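Local coordinates for glutamate racemase (Escherichia coli, PDB 2JFN), which belongs to the Asp/Glu/hydantoin racemase family, whose members are built from alpha/beta domains, and holds glutamic acid and uridine-5'-diphosphate-N-acetylmuramoyl-L-alanine in separate pockets, at residues A[39-44]-A[231-236]. Residues are numbered along the deposited sequence; the frame is centred on the assembly and turned at random.
With UMA (uridine-5'-diphosphate-N-acetylmuramoyl-L-alanine), chain C.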
loop_
_atom_site.group_PDB
_atom_site.type_symbol
_atom_site.label_atom_id
_atom_site.label_comp_id
_atom_site.label_asym_id
_atom_site.label_seq_id
_atom_site.Cartn_x
_atom_site.Cartn_y
_atom_site.Cartn_z
ATOM N N GLU A 39 -7.371 1.996 7.273
ATOM C CA GLU A 39 -8.419 2.922 6.836
ATOM C C GLU A 39 -9.695 2.152 6.492
ATOM O O GLU A 39 -10.803 2.570 6.828
ATOM C CB GLU A 39 -7.961 3.701 5.602
ATOM C CG GLU A 39 -6.829 4.684 5.843
ATOM C CD GLU A 39 -7.308 6.001 6.433
ATOM O OE1 GLU A 39 -6.469 6.912 6.601
ATOM O OE2 GLU A 39 -8.516 6.131 6.721
ATOM N N ILE A 40 -9.537 1.023 5.814
ATOM C CA ILE A 40 -10.691 0.217 5.445
ATOM C C ILE A 40 -11.439 -0.301 6.674
ATOM O O ILE A 40 -12.667 -0.193 6.745
ATOM C CB ILE A 40 -10.279 -0.977 4.561
ATOM C CG1 ILE A 40 -9.666 -0.469 3.254
ATOM C CG2 ILE A 40 -11.494 -1.859 4.272
ATOM C CD1 ILE A 40 -9.130 -1.571 2.355
ATOM N N ARG A 41 -10.714 -0.854 7.644
ATOM C CA ARG A 41 -11.362 -1.384 8.839
ATOM C C ARG A 41 -12.004 -0.292 9.684
ATOM O O ARG A 41 -12.961 -0.545 10.406
ATOM C CB ARG A 41 -10.382 -2.175 9.712
ATOM C CG ARG A 41 -9.348 -1.334 10.435
ATOM C CD ARG A 41 -8.881 -2.021 11.718
ATOM N NE ARG A 41 -7.751 -1.320 12.324
ATOM C CZ ARG A 41 -7.191 -1.656 13.483
ATOM N NH1 ARG A 41 -7.655 -2.687 14.178
ATOM N NH2 ARG A 41 -6.161 -0.959 13.945
ATOM N N HIS A 42 -11.468 0.920 9.609
ATOM C CA HIS A 42 -12.041 2.013 10.377
ATOM C C HIS A 42 -13.432 2.319 9.818
ATOM O O HIS A 42 -14.338 2.709 10.552
ATOM C CB HIS A 42 -11.141 3.248 10.292
ATOM C CG HIS A 42 -11.636 4.410 11.094
ATOM N ND1 HIS A 42 -12.757 5.131 10.747
ATOM C CD2 HIS A 42 -11.165 4.971 12.234
ATOM C CE1 HIS A 42 -12.956 6.089 11.636
ATOM N NE2 HIS A 42 -12.003 6.014 12.549
ATOM N N LEU A 43 -13.595 2.119 8.513
ATOM C CA LEU A 43 -14.863 2.364 7.843
ATOM C C LEU A 43 -15.773 1.130 7.869
ATOM O O LEU A 43 -16.990 1.250 8.002
ATOM C CB LEU A 43 -14.601 2.787 6.394
ATOM C CG LEU A 43 -15.791 3.242 5.546
ATOM C CD1 LEU A 43 -16.422 4.477 6.182
ATOM C CD2 LEU A 43 -15.329 3.554 4.129
ATOM N N LEU A 44 -15.177 -0.052 7.742
ATOM C CA LEU A 44 -15.919 -1.318 7.740
ATOM C C LEU A 44 -15.245 -2.259 8.735
ATOM O O LEU A 44 -14.546 -3.198 8.350
ATOM C CB LEU A 44 -15.886 -1.923 6.338
ATOM C CG LEU A 44 -16.351 -0.982 5.227
ATOM C CD1 LEU A 44 -15.828 -1.462 3.891
ATOM C CD2 LEU A 44 -17.870 -0.902 5.234
ATOM N N ILE A 231 -9.595 4.596 -0.643
ATOM C CA ILE A 231 -9.635 3.166 -0.941
ATOM C C ILE A 231 -10.745 2.554 -0.113
ATOM O O ILE A 231 -11.492 1.691 -0.580
ATOM C CB ILE A 231 -8.313 2.465 -0.553
ATOM C CG1 ILE A 231 -7.160 3.059 -1.355
ATOM C CG2 ILE A 231 -8.428 0.952 -0.788
ATOM C CD1 ILE A 231 -7.303 2.874 -2.828
ATOM N N ALA A 232 -10.836 3.002 1.131
ATOM C CA ALA A 232 -11.856 2.519 2.044
ATOM C C ALA A 232 -13.230 2.805 1.424
ATOM O O ALA A 232 -14.068 1.906 1.315
ATOM C CB ALA A 232 -11.719 3.220 3.384
ATOM N N ARG A 233 -13.448 4.052 1.002
ATOM C CA ARG A 233 -14.720 4.429 0.387
ATOM C C ARG A 233 -14.999 3.599 -0.867
ATOM O O ARG A 233 -16.122 3.155 -1.081
ATOM C CB ARG A 233 -14.734 5.925 0.036
ATOM C CG ARG A 233 -14.773 6.854 1.251
ATOM C CD ARG A 233 -15.081 8.288 0.821
ATOM N NE ARG A 233 -14.016 8.865 0.003
ATOM C CZ ARG A 233 -12.914 9.422 0.502
ATOM N NH1 ARG A 233 -12.736 9.484 1.814
ATOM N NH2 ARG A 233 -11.983 9.902 -0.311
ATOM N N ARG A 234 -13.981 3.385 -1.694
ATOM C CA ARG A 234 -14.158 2.587 -2.907
ATOM C C ARG A 234 -14.515 1.140 -2.550
ATOM O O ARG A 234 -15.314 0.498 -3.242
ATOM C CB ARG A 234 -12.883 2.614 -3.753
ATOM C CG ARG A 234 -12.952 1.769 -5.016
ATOM C CD ARG A 234 -14.098 2.192 -5.940
ATOM N NE ARG A 234 -14.017 1.506 -7.228
ATOM C CZ ARG A 234 -14.903 1.637 -8.209
ATOM N NH1 ARG A 234 -15.953 2.434 -8.054
ATOM N NH2 ARG A 234 -14.736 0.977 -9.348
ATOM N N THR A 235 -13.927 0.639 -1.466
ATOM C CA THR A 235 -14.181 -0.723 -0.998
ATOM C C THR A 235 -15.630 -0.856 -0.535
ATOM O O THR A 235 -16.323 -1.817 -0.891
ATOM C CB THR A 235 -13.222 -1.094 0.161
ATOM O OG1 THR A 235 -11.884 -1.160 -0.346
ATOM C CG2 THR A 235 -13.595 -2.450 0.778
ATOM N N ALA A 236 -16.087 0.118 0.245
ATOM C CA ALA A 236 -17.460 0.118 0.736
ATOM C C ALA A 236 -18.440 0.192 -0.437
ATOM O O ALA A 236 -19.495 -0.440 -0.413
ATOM C CB ALA A 236 -17.680 1.295 1.681
HETATM N N1 UMA C . -7.594 5.884 -5.155
HETATM C C2 UMA C . -6.940 4.639 -5.630
HETATM N N3 UMA C . -7.799 3.584 -5.898
HETATM C C4 UMA C . -9.196 3.605 -5.760
HETATM C C5 UMA C . -9.799 4.914 -5.269
HETATM C C6 UMA C . -8.987 5.956 -4.997
HETATM O O2 UMA C . -5.734 4.518 -5.779
HETATM O O4 UMA C . -9.845 2.604 -6.025
HETATM C C1B UMA C . -6.675 7.039 -4.856
HETATM C C2B UMA C . -6.335 7.802 -6.125
HETATM O "O2'" UMA C . -4.922 8.238 -6.201
HETATM C C3B UMA C . -7.268 8.963 -6.224
HETATM C C4B UMA C . -7.406 9.266 -4.744
HETATM O O4B UMA C . -7.258 8.033 -4.049
HETATM O O3B UMA C . -6.526 9.934 -7.010
HETATM C C5B UMA C . -8.711 9.828 -4.343
HETATM O O5B UMA C . -9.739 9.094 -4.908
HETATM P PA UMA C . -11.268 9.529 -4.849
HETATM O O1A UMA C . -12.005 8.289 -5.130
HETATM O O2A UMA C . -11.532 10.147 -3.590
HETATM O O3A UMA C . -11.394 10.535 -6.114
HETATM P PB UMA C . -10.422 10.909 -7.323
HETATM O O1B UMA C . -9.195 11.529 -6.870
HETATM O O2B UMA C . -11.225 11.614 -8.326
HETATM O "O1'" UMA C . -10.169 9.413 -7.950
HETATM C "C1'" UMA C . -10.708 8.890 -9.164
HETATM C "C2'" UMA C . -11.088 7.439 -9.026
HETATM N "N2'" UMA C . -12.136 7.238 -8.008
HETATM C "C7'" UMA C . -13.380 6.848 -8.332
HETATM O "O7'" UMA C . -13.671 6.473 -9.464
HETATM C "C8'" UMA C . -14.447 6.852 -7.258
HETATM C "C3'" UMA C . -9.817 6.639 -8.696
HETATM O "O3'" UMA C . -10.111 5.201 -8.642
HETATM C "C4'" UMA C . -8.709 6.887 -9.747
HETATM O "O4'" UMA C . -7.533 6.176 -9.417
HETATM C "C5'" UMA C . -8.412 8.386 -9.850
HETATM O "O5'" UMA C . -9.672 9.092 -10.161
HETATM C "C6'" UMA C . -7.435 8.740 -10.957
HETATM O "O6'" UMA C . -7.893 8.224 -12.198
HETATM C C18 UMA C . -10.799 4.381 -9.619
HETATM C C19 UMA C . -9.885 3.643 -10.540
HETATM O O18 UMA C . -10.222 3.373 -11.679
HETATM C C20 UMA C . -11.861 3.540 -8.881
HETATM N N4 UMA C . -8.695 3.311 -10.010
HETATM C C21 UMA C . -7.680 2.462 -10.648
HETATM C C22 UMA C . -8.209 1.099 -11.190
HETATM O O19 UMA C . -9.178 0.582 -10.591
HETATM O O20 UMA C . -7.661 0.588 -12.200
HETATM C C23 UMA C . -6.538 2.206 -9.657
#
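Ala232 lets helices 33-43 and 228-241 come close: its CB points at the turn formed by Glu39, Ile40 and Leu43. The short segments' axes approach to 8.5 Å and cross at -52°; no hydrogen bond joins them, and the packing is essentially apolar. Ala232 CB sits 3.6 Å from Glu39 O and meets Leu43 CD2. Leu43, its CG anti to the backbone N (chi1 -173°), lays CD2 on the Ala232 carbonyl, 3.5 Å from Ala232 O, and against Ala236 CB. Leu44, just past the helix end, adds CD1 at 3.9 Å from Ala236 CA and touches Thr235 CG2. Ile40 reaches with CD1 to Ile231 CG2 (4.1 Å) and to Thr235, whose side chain it crosses at about a right angle.

The polar end of Thr235 is turned back on its own helix: OG1 donates, from above the carbonyl plane, to Ile231 O (2.9 Å), which also accepts the backbone N-H of Thr235. Ile40, Ile231 and Thr235 rest on Val89 of strand 87-90.

Ile231 joins the packing to the UMA site, its CD1 over a face of the uracil, above N3. The UMA methyl C20 sits over one face of the Arg234 guanidinium, displaced toward its rim, and Arg233 NH2 gives a weak hydrogen bond to phosphate oxygen O2A, at the guanidinium edge and in its plane. The arrangement is typical of an alpha/beta fold, neighbouring helices packed on one sheet, here backing the UMA pocket.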